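Long-range contacts in Alpha/beta hydrolase (Xanthomonas campestris pv. campestris, PDB 2QJW), which is probably a hydrolase of the alpha/beta superfamily, its natural substrate unknown, likely using a serine nucleophile activated by a histidine and an aspartate: residues 103-108 with 136-141; 122-127 with 145-150; 130-135 with 154-159. One frame throughout, in Å; residues are numbered along the deposited sequence. Where two conformers were deposited one is given.

Contact 1 of 3, residues 103-108 with 136-141; sequences MVPPTK and ADVIAW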
loop_
_atom_site.group_PDB
_atom_site.type_symbol
_atom_site.label_atom_id
_atom_site.label_comp_id
_atom_site.label_asym_id
_atom_site.label_seq_id
_atom_site.Cartn_x
_atom_site.Cartn_y
_atom_site.Cartn_z
HETATM N N MSE A 103 -0.486 -4.409 11.302
HETATM C CA MSE A 103 0.844 -3.774 11.175
HETATM C C MSE A 103 1.899 -4.817 11.588
HETATM O O MSE A 103 1.758 -5.457 12.623
HETATM C CB MSE A 103 0.980 -2.522 11.982
HETATM C CG MSE A 103 -0.067 -1.448 11.616
HETATM SE SE MSE A 103 0.019 0.148 12.621
HETATM C CE MSE A 103 -0.672 -0.594 14.197
ATOM N N VAL A 104 2.923 -4.967 10.746
ATOM C CA VAL A 104 4.098 -5.874 10.984
ATOM C C VAL A 104 3.670 -7.184 11.672
ATOM O O VAL A 104 4.138 -7.509 12.753
ATOM C CB VAL A 104 5.295 -5.140 11.692
ATOM C CG1 VAL A 104 5.918 -4.150 10.698
ATOM C CG2 VAL A 104 4.890 -4.440 12.942
ATOM N N PRO A 105 2.780 -7.960 11.028
ATOM C CA PRO A 105 2.325 -9.221 11.622
ATOM C C PRO A 105 3.387 -10.318 11.577
ATOM O O PRO A 105 3.940 -10.539 10.528
ATOM C CB PRO A 105 1.123 -9.593 10.725
ATOM C CG PRO A 105 1.430 -9.072 9.435
ATOM C CD PRO A 105 2.161 -7.756 9.702
ATOM N N PRO A 106 3.631 -10.985 12.698
ATOM C CA PRO A 106 4.534 -12.137 12.600
ATOM C C PRO A 106 3.792 -13.321 11.998
ATOM O O PRO A 106 2.626 -13.573 12.318
ATOM C CB PRO A 106 4.887 -12.429 14.040
ATOM C CG PRO A 106 3.772 -11.948 14.810
ATOM C CD PRO A 106 3.125 -10.769 14.055
ATOM N N THR A 107 4.445 -14.082 11.137
ATOM C CA THR A 107 3.830 -15.227 10.513
ATOM C C THR A 107 4.099 -16.497 11.343
ATOM O O THR A 107 3.367 -17.437 11.190
ATOM C CB THR A 107 4.276 -15.423 9.070
ATOM O OG1 THR A 107 5.694 -15.713 9.060
ATOM C CG2 THR A 107 3.998 -14.154 8.241
ATOM N N LYS A 108 5.135 -16.491 12.186
ATOM C CA LYS A 108 5.510 -17.639 12.995
ATOM C C LYS A 108 5.475 -17.236 14.461
ATOM O O LYS A 108 5.802 -16.093 14.792
ATOM C CB LYS A 108 6.928 -18.039 12.629
ATOM C CG LYS A 108 7.198 -18.321 11.141
ATOM C CD LYS A 108 8.712 -18.479 10.867
ATOM C CE LYS A 108 9.014 -18.484 9.367
ATOM N NZ LYS A 108 10.358 -19.045 9.070
ATOM N N ALA A 136 9.647 -11.110 3.095
ATOM C CA ALA A 136 9.244 -12.199 2.239
ATOM C C ALA A 136 8.204 -13.094 2.894
ATOM O O ALA A 136 7.301 -13.598 2.221
ATOM C CB ALA A 136 10.465 -13.048 1.788
ATOM N N ASP A 137 8.280 -13.232 4.205
ATOM C CA ASP A 137 7.372 -14.103 4.945
ATOM C C ASP A 137 5.967 -13.502 4.913
ATOM O O ASP A 137 4.983 -14.232 4.730
ATOM C CB ASP A 137 7.845 -14.327 6.386
ATOM C CG ASP A 137 9.105 -15.210 6.483
ATOM O OD1 ASP A 137 9.549 -15.751 5.453
ATOM O OD2 ASP A 137 9.546 -15.346 7.619
ATOM N N VAL A 138 5.875 -12.179 5.116
ATOM C CA VAL A 138 4.563 -11.479 5.072
ATOM C C VAL A 138 4.048 -11.352 3.658
ATOM O O VAL A 138 2.856 -11.575 3.382
ATOM C CB VAL A 138 4.706 -10.119 5.741
ATOM C CG1 VAL A 138 3.409 -9.263 5.590
ATOM C CG2 VAL A 138 5.031 -10.289 7.220
ATOM N N ILE A 139 4.925 -11.118 2.687
ATOM C CA ILE A 139 4.562 -11.114 1.301
ATOM C C ILE A 139 3.943 -12.478 0.946
ATOM O O ILE A 139 2.860 -12.555 0.337
ATOM C CB ILE A 139 5.783 -10.823 0.378
ATOM C CG1 ILE A 139 6.153 -9.331 0.573
ATOM C CG2 ILE A 139 5.462 -11.237 -1.077
ATOM C CD1 ILE A 139 7.628 -8.998 0.173
ATOM N N ALA A 140 4.559 -13.606 1.359
ATOM C CA ALA A 140 3.999 -14.932 1.014
ATOM C C ALA A 140 2.625 -15.162 1.676
ATOM O O ALA A 140 1.718 -15.719 1.080
ATOM C CB ALA A 140 4.975 -16.067 1.340
ATOM N N TRP A 141 2.486 -14.760 2.930
ATOM C CA TRP A 141 1.248 -14.947 3.660
ATOM C C TRP A 141 0.158 -14.131 3.022
ATOM O O TRP A 141 -0.973 -14.624 2.780
ATOM C CB TRP A 141 1.463 -14.488 5.111
ATOM C CG TRP A 141 0.373 -14.820 6.081
ATOM C CD1 TRP A 141 0.220 -15.974 6.764
ATOM C CD2 TRP A 141 -0.812 -14.052 6.330
ATOM N NE1 TRP A 141 -0.953 -15.956 7.474
ATOM C CE2 TRP A 141 -1.586 -14.762 7.240
ATOM C CE3 TRP A 141 -1.270 -12.789 5.917
ATOM C CZ2 TRP A 141 -2.826 -14.277 7.714
ATOM C CZ3 TRP A 141 -2.477 -12.313 6.393
ATOM C CH2 TRP A 141 -3.226 -13.032 7.287
HETATM O O HOH W 1 8.146 -14.501 9.736
HETATM O O HOH W 2 10.154 -18.631 6.051
#
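T107 meets D137 and W141 through a first torsion (chi1 64°) that sets OG1 between the backbone N and the carbonyl carbon and swings CG2 to the other side, beside the backbone N. The two branches thereby part company: the methyl drops onto the helix 135-145, while the hydroxyl stays on the watery side of D137. T107 CG2 lies 3.6 Å from D137 O and 4.0 Å from W141 CB, so it sits against one turn of the helix; D137 O itself is taken by W141 N in the helical bond pattern. A threonine suits this half-covered spot because one branch is apolar and the other polar. Its OG1 reaches D137 OD2 through a water, 2.8 Å from OG1 and 2.7 Å from OD2, the water donating to the carboxylate. K108, extended beyond CG, crosses D137 at about a right angle; its NZ stands 4.1 Å from D137 OD2, too far for a salt bridge, and a second water accepts from NZ and donates to D137 OD1. Deeper in, the contact turns apolar. P105 CG lies 4.3 Å from V138 CG1, and the other methyl, V138 CG2, rests 3.5 Å from P105 O, offering that oxygen no donor. V138 also packs on H126, and P105 on I124 and H126, which wedges the loop between helix 135-145 and strand 122-127. W141 NE1 bonds to L115 O, and its indole also meets R145 in a cation-pi contact. Since P105 O is buried without a polar partner, and both polar side-chain links run through water, the loop is held to the helix mainly by shape, probably with a weak, solvent-screened attraction between K108 and D137 at the rim.

Contact 2 of 3, residues 122-127 with 145-150; sequences ISIVHA and RSARLL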
loop_
_atom_site.group_PDB
_atom_site.type_symbol
_atom_site.label_atom_id
_atom_site.label_comp_id
_atom_site.label_asym_id
_atom_site.label_seq_id
_atom_site.Cartn_x
_atom_site.Cartn_y
_atom_site.Cartn_z
ATOM N N ILE A 122 -8.576 -7.983 4.620
ATOM C CA ILE A 122 -7.324 -7.854 5.384
ATOM C C ILE A 122 -6.471 -6.808 4.707
ATOM O O ILE A 122 -6.298 -6.867 3.478
ATOM C CB ILE A 122 -6.554 -9.171 5.462
ATOM C CG1 ILE A 122 -7.443 -10.265 6.119
ATOM C CG2 ILE A 122 -5.222 -9.003 6.180
ATOM C CD1 ILE A 122 -6.877 -11.684 5.966
ATOM N N SER A 123 -5.979 -5.855 5.497
ATOM C CA SER A 123 -5.046 -4.838 5.035
ATOM C C SER A 123 -3.838 -4.883 5.953
ATOM O O SER A 123 -4.005 -4.863 7.156
ATOM C CB SER A 123 -5.694 -3.483 5.011
ATOM O OG SER A 123 -4.811 -2.476 4.617
ATOM N N ILE A 124 -2.644 -4.929 5.360
ATOM C CA ILE A 124 -1.397 -5.121 6.075
ATOM C C ILE A 124 -0.478 -3.973 5.732
ATOM O O ILE A 124 -0.383 -3.570 4.566
ATOM C CB ILE A 124 -0.716 -6.478 5.682
ATOM C CG1 ILE A 124 -1.662 -7.672 5.875
ATOM C CG2 ILE A 124 0.615 -6.668 6.428
ATOM C CD1 ILE A 124 -1.174 -8.896 5.114
ATOM N N VAL A 125 0.216 -3.477 6.741
ATOM C CA VAL A 125 1.352 -2.540 6.568
ATOM C C VAL A 125 2.584 -3.255 7.104
ATOM O O VAL A 125 2.604 -3.592 8.265
ATOM C CB VAL A 125 1.188 -1.161 7.219
ATOM C CG1 VAL A 125 2.407 -0.268 6.968
ATOM C CG2 VAL A 125 -0.080 -0.530 6.661
ATOM N N HIS A 126 3.584 -3.500 6.225
ATOM C CA HIS A 126 4.833 -4.106 6.688
ATOM C C HIS A 126 6.020 -3.321 6.232
ATOM O O HIS A 126 5.987 -2.524 5.309
ATOM C CB HIS A 126 4.923 -5.522 6.175
ATOM C CG HIS A 126 5.875 -6.359 6.929
ATOM N ND1 HIS A 126 5.657 -6.682 8.239
ATOM C CD2 HIS A 126 7.037 -6.945 6.561
ATOM C CE1 HIS A 126 6.685 -7.413 8.661
ATOM N NE2 HIS A 126 7.532 -7.564 7.661
ATOM N N ALA A 127 7.099 -3.507 6.993
ATOM C CA ALA A 127 8.395 -2.820 6.762
ATOM C C ALA A 127 9.306 -3.635 5.862
ATOM O O ALA A 127 9.603 -4.793 6.189
ATOM C CB ALA A 127 9.051 -2.597 8.112
ATOM N N ARG A 145 -3.529 -15.177 0.262
ATOM C CA ARG A 145 -4.858 -14.715 0.609
ATOM C C ARG A 145 -5.289 -13.466 -0.197
ATOM O O ARG A 145 -6.400 -12.936 -0.057
ATOM C CB ARG A 145 -4.842 -14.311 2.108
ATOM C CG ARG A 145 -4.634 -15.514 3.032
ATOM C CD ARG A 145 -4.293 -15.092 4.450
ATOM N NE ARG A 145 -4.103 -16.265 5.300
ATOM C CZ ARG A 145 -3.056 -17.084 5.263
ATOM N NH1 ARG A 145 -2.006 -16.855 4.465
ATOM N NH2 ARG A 145 -3.068 -18.162 6.056
ATOM N N SER A 146 -4.436 -13.053 -1.156
ATOM C CA SER A 146 -4.596 -11.809 -1.893
ATOM C C SER A 146 -4.948 -10.657 -0.932
ATOM O O SER A 146 -5.699 -9.791 -1.285
ATOM C CB SER A 146 -5.635 -11.944 -3.003
ATOM O OG SER A 146 -5.270 -13.007 -3.897
ATOM N N ALA A 147 -4.310 -10.569 0.259
ATOM C CA ALA A 147 -4.576 -9.498 1.204
ATOM C C ALA A 147 -3.920 -8.246 0.713
ATOM O O ALA A 147 -2.887 -8.300 0.035
ATOM C CB ALA A 147 -3.981 -9.805 2.570
ATOM N N ARG A 148 -4.543 -7.090 0.922
ATOM C CA ARG A 148 -3.927 -5.819 0.559
ATOM C C ARG A 148 -2.660 -5.710 1.408
ATOM O O ARG A 148 -2.692 -5.924 2.608
ATOM C CB ARG A 148 -4.830 -4.605 0.717
ATOM C CG ARG A 148 -4.246 -3.305 0.169
ATOM C CD ARG A 148 -5.229 -2.187 0.158
ATOM N NE ARG A 148 -6.331 -2.535 -0.725
ATOM C CZ ARG A 148 -7.338 -1.733 -1.050
ATOM N NH1 ARG A 148 -7.409 -0.494 -0.594
ATOM N NH2 ARG A 148 -8.327 -2.218 -1.790
ATOM N N LEU A 149 -1.580 -5.313 0.742
ATOM C CA LEU A 149 -0.257 -5.213 1.389
ATOM C C LEU A 149 0.429 -3.950 0.974
ATOM O O LEU A 149 0.634 -3.715 -0.196
ATOM C CB LEU A 149 0.619 -6.396 1.043
ATOM C CG LEU A 149 2.043 -6.421 1.628
ATOM C CD1 LEU A 149 2.083 -6.324 3.121
ATOM C CD2 LEU A 149 2.718 -7.743 1.174
ATOM N N LEU A 150 0.805 -3.165 1.975
ATOM C CA LEU A 150 1.626 -1.936 1.815
ATOM C C LEU A 150 2.968 -2.136 2.471
ATOM O O LEU A 150 3.013 -2.469 3.648
ATOM C CB LEU A 150 0.962 -0.706 2.450
ATOM C CG LEU A 150 1.706 0.605 2.361
ATOM C CD1 LEU A 150 1.681 1.046 0.906
ATOM C CD2 LEU A 150 1.065 1.672 3.251
#
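L150 O accepts H126 N at 2.8 Å, the shortest of four backbone bonds that join the parallel strands 122-127 and 148-152; the N-H points at the oxygen with an angle of 165°. One step back, L150 N gives to I124 O at 2.9 Å, and I124 N in turn gives to R148 O, so I124 is bonded to the neighbouring strand through both its N and its O. R148 N to I122 O, at 3.1 Å and 136°, is the most bent of the set. On one face I124 and L149 meet, CG2 to CD1 at 3.6 Å, and I124 CD1 lies 3.9 Å from A147 CB. Beta-branched isoleucine and leucine suit this face because helix 135-145 covers it, with V138 and A142 on I124 and I139 on L149. The opposite face carries S123, V125, R148 and L150. Together the strands and the helix form a beta-alpha-beta unit of the alpha/beta hydrolase sheet, and L149 and L150 pair antiparallel with a strand of the second subunit. In these four bonds the N-H and C=O groups that the strands turn to each other are satisfied, leaving apolar side chains to pack under helix 135-145.

Contact 3 of 3, residues 130-135 with 154-159; sequences DELIPA and DGHRLG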
loop_
_atom_site.group_PDB
_atom_site.type_symbol
_atom_site.label_atom_id
_atom_site.label_comp_id
_atom_site.label_asym_id
_atom_site.label_seq_id
_atom_site.Cartn_x
_atom_site.Cartn_y
_atom_site.Cartn_z
ATOM N N ASP A 130 12.219 -4.965 8.063
ATOM C CA ASP A 130 11.908 -5.553 9.326
ATOM C C ASP A 130 13.007 -6.594 9.627
ATOM O O ASP A 130 13.249 -7.496 8.823
ATOM C CB ASP A 130 10.550 -6.230 9.265
ATOM C CG ASP A 130 9.996 -6.570 10.593
ATOM O OD1 ASP A 130 10.708 -7.141 11.451
ATOM O OD2 ASP A 130 8.814 -6.225 10.845
ATOM N N GLU A 131 13.691 -6.415 10.753
ATOM C CA GLU A 131 14.754 -7.344 11.178
ATOM C C GLU A 131 14.220 -8.623 11.815
ATOM O O GLU A 131 14.951 -9.651 11.859
ATOM C CB GLU A 131 15.732 -6.633 12.145
ATOM C CG GLU A 131 15.110 -6.266 13.510
ATOM C CD GLU A 131 15.987 -5.514 14.487
ATOM O OE1 GLU A 131 16.876 -4.798 14.060
ATOM O OE2 GLU A 131 15.731 -5.637 15.708
ATOM N N LEU A 132 12.986 -8.586 12.329
ATOM C CA LEU A 132 12.376 -9.712 13.062
ATOM C C LEU A 132 11.442 -10.617 12.253
ATOM O O LEU A 132 11.354 -11.831 12.490
ATOM C CB LEU A 132 11.585 -9.166 14.255
ATOM C CG LEU A 132 12.388 -8.436 15.320
ATOM C CD1 LEU A 132 11.438 -7.855 16.419
ATOM C CD2 LEU A 132 13.478 -9.310 15.983
ATOM N N ILE A 133 10.725 -10.006 11.314
ATOM C CA ILE A 133 9.769 -10.688 10.494
ATOM C C ILE A 133 10.181 -10.364 9.075
ATOM O O ILE A 133 9.821 -9.333 8.560
ATOM C CB ILE A 133 8.323 -10.159 10.764
ATOM C CG1 ILE A 133 8.012 -10.180 12.257
ATOM C CG2 ILE A 133 7.325 -10.979 9.907
ATOM C CD1 ILE A 133 6.842 -9.243 12.676
ATOM N N PRO A 134 10.912 -11.274 8.432
ATOM C CA PRO A 134 11.344 -10.991 7.042
ATOM C C PRO A 134 10.182 -10.591 6.155
ATOM O O PRO A 134 9.135 -11.277 6.132
ATOM C CB PRO A 134 11.966 -12.329 6.611
ATOM C CG PRO A 134 12.483 -12.942 7.878
ATOM C CD PRO A 134 11.412 -12.588 8.894
ATOM N N ALA A 135 10.382 -9.551 5.364
ATOM C CA ALA A 135 9.311 -9.083 4.473
ATOM C C ALA A 135 8.791 -10.218 3.595
ATOM O O ALA A 135 7.591 -10.314 3.305
ATOM C CB ALA A 135 9.802 -7.943 3.591
ATOM N N ASP A 154 11.114 1.139 5.985
ATOM C CA ASP A 154 11.210 1.338 7.434
ATOM C C ASP A 154 11.627 -0.019 8.012
ATOM O O ASP A 154 11.687 -1.034 7.314
ATOM C CB ASP A 154 9.872 1.828 8.051
ATOM C CG ASP A 154 10.041 2.712 9.257
ATOM O OD1 ASP A 154 11.041 2.649 9.995
ATOM O OD2 ASP A 154 9.166 3.568 9.510
ATOM N N GLY A 155 11.865 -0.039 9.320
ATOM C CA GLY A 155 12.036 -1.258 10.077
ATOM C C GLY A 155 10.794 -1.646 10.852
ATOM O O GLY A 155 9.730 -1.008 10.726
ATOM N N HIS A 156 10.933 -2.636 11.709
ATOM C CA HIS A 156 9.814 -3.204 12.422
ATOM C C HIS A 156 8.951 -2.241 13.205
ATOM O O HIS A 156 7.767 -2.468 13.384
ATOM C CB HIS A 156 10.358 -4.292 13.371
ATOM C CG HIS A 156 9.309 -5.017 14.102
ATOM N ND1 HIS A 156 8.467 -5.918 13.495
ATOM C CD2 HIS A 156 8.970 -4.999 15.421
ATOM C CE1 HIS A 156 7.623 -6.383 14.415
ATOM N NE2 HIS A 156 7.917 -5.852 15.584
ATOM N N ARG A 157 9.564 -1.188 13.765
ATOM C CA ARG A 157 8.785 -0.262 14.576
ATOM C C ARG A 157 7.865 0.653 13.761
ATOM O O ARG A 157 6.938 1.273 14.334
ATOM C CB ARG A 157 9.707 0.592 15.434
ATOM C CG ARG A 157 10.660 -0.199 16.335
ATOM C CD ARG A 157 11.453 0.799 17.224
ATOM N NE ARG A 157 12.223 1.776 16.455
ATOM C CZ ARG A 157 13.472 1.594 16.049
ATOM N NH1 ARG A 157 14.115 0.472 16.307
ATOM N NH2 ARG A 157 14.075 2.544 15.360
ATOM N N LEU A 158 8.080 0.747 12.460
ATOM C CA LEU A 158 7.337 1.621 11.562
ATOM C C LEU A 158 7.345 3.053 12.101
ATOM O O LEU A 158 6.369 3.812 11.926
ATOM C CB LEU A 158 5.864 1.178 11.330
ATOM C CG LEU A 158 5.708 -0.138 10.584
ATOM C CD1 LEU A 158 4.239 -0.633 10.647
ATOM C CD2 LEU A 158 6.227 0.001 9.199
ATOM N N GLY A 159 8.433 3.437 12.763
ATOM C CA GLY A 159 8.485 4.745 13.450
ATOM C C GLY A 159 8.394 5.964 12.569
ATOM O O GLY A 159 7.991 7.066 13.021
HETATM O O HOH W 3 13.495 -3.718 12.163
#
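The loops after strands 122-127 and 148-152 supply the presumed acid and base of a Ser-His-Asp triad, D130 and H156, with S82 probably the nucleophile. H156 ND1 donates to D130 OD2 at 2.7 Å, with an N-H...O angle of 163°. The carboxylate oxygen lies in the ring plane and receives the bond on its syn side, although the planes of carboxylate and ring are 67° apart. Both residues carry CG opposite the backbone N (chi1 -176° for H156), and the two side chains run alongside each other in the same direction. The other oxygen, D130 OD1, is gripped from its own loop: L132 N gives to it at 2.8 Å nearly along the C-O direction, and I133 N from above the carboxylate plane. These bonds form an Asx turn and a wider Asx motif, which help to fix the carboxylate's rotation with OD2 turned to the ring. This is the layout familiar from alpha/beta hydrolases, where the acid and the histidine sit on loops beyond the strand ends and the nucleophile on a tight elbow; here the side chain of H156 touches S82. Aspartate suits the acid position because its short chain can take backbone N-H groups on one oxygen and the imidazole on the other. Hydrophobic groups frame the ring. L132 CD1 lies over one face in a CH-pi contact, 4.1 Å from the centroid, while I133 CD1 comes to the edge, 3.4 Å from H156 CE1. V104 packs against both D130 and H156. On the backbone side a water accepts from E131 N and from H156 N, the latter at 2.8 Å, bridging the two loops. A type I turn from G155 to L158 carries H156, closed by L158 N to G155 O.

Contact 2 is the buried one, a strand pair joined by regular backbone bonds with apolar side chains on its helix-covered face; contacts 1 and 3 are only partly buried and join loops to a helix or to each other. All three draw on the unit of strand 122-127, helix 135-145 and strand 148-152: contact 1 takes its helix, contact 2 its strands, contact 3 the loops that follow the strands. Polar side chains meet through water in contact 1 and by a direct His-carboxylate bond in contact 3. V104 N of contact 1 probably bonds to V125 O of contact 2, and H126 NE2 of contact 2 to I133 O of contact 3.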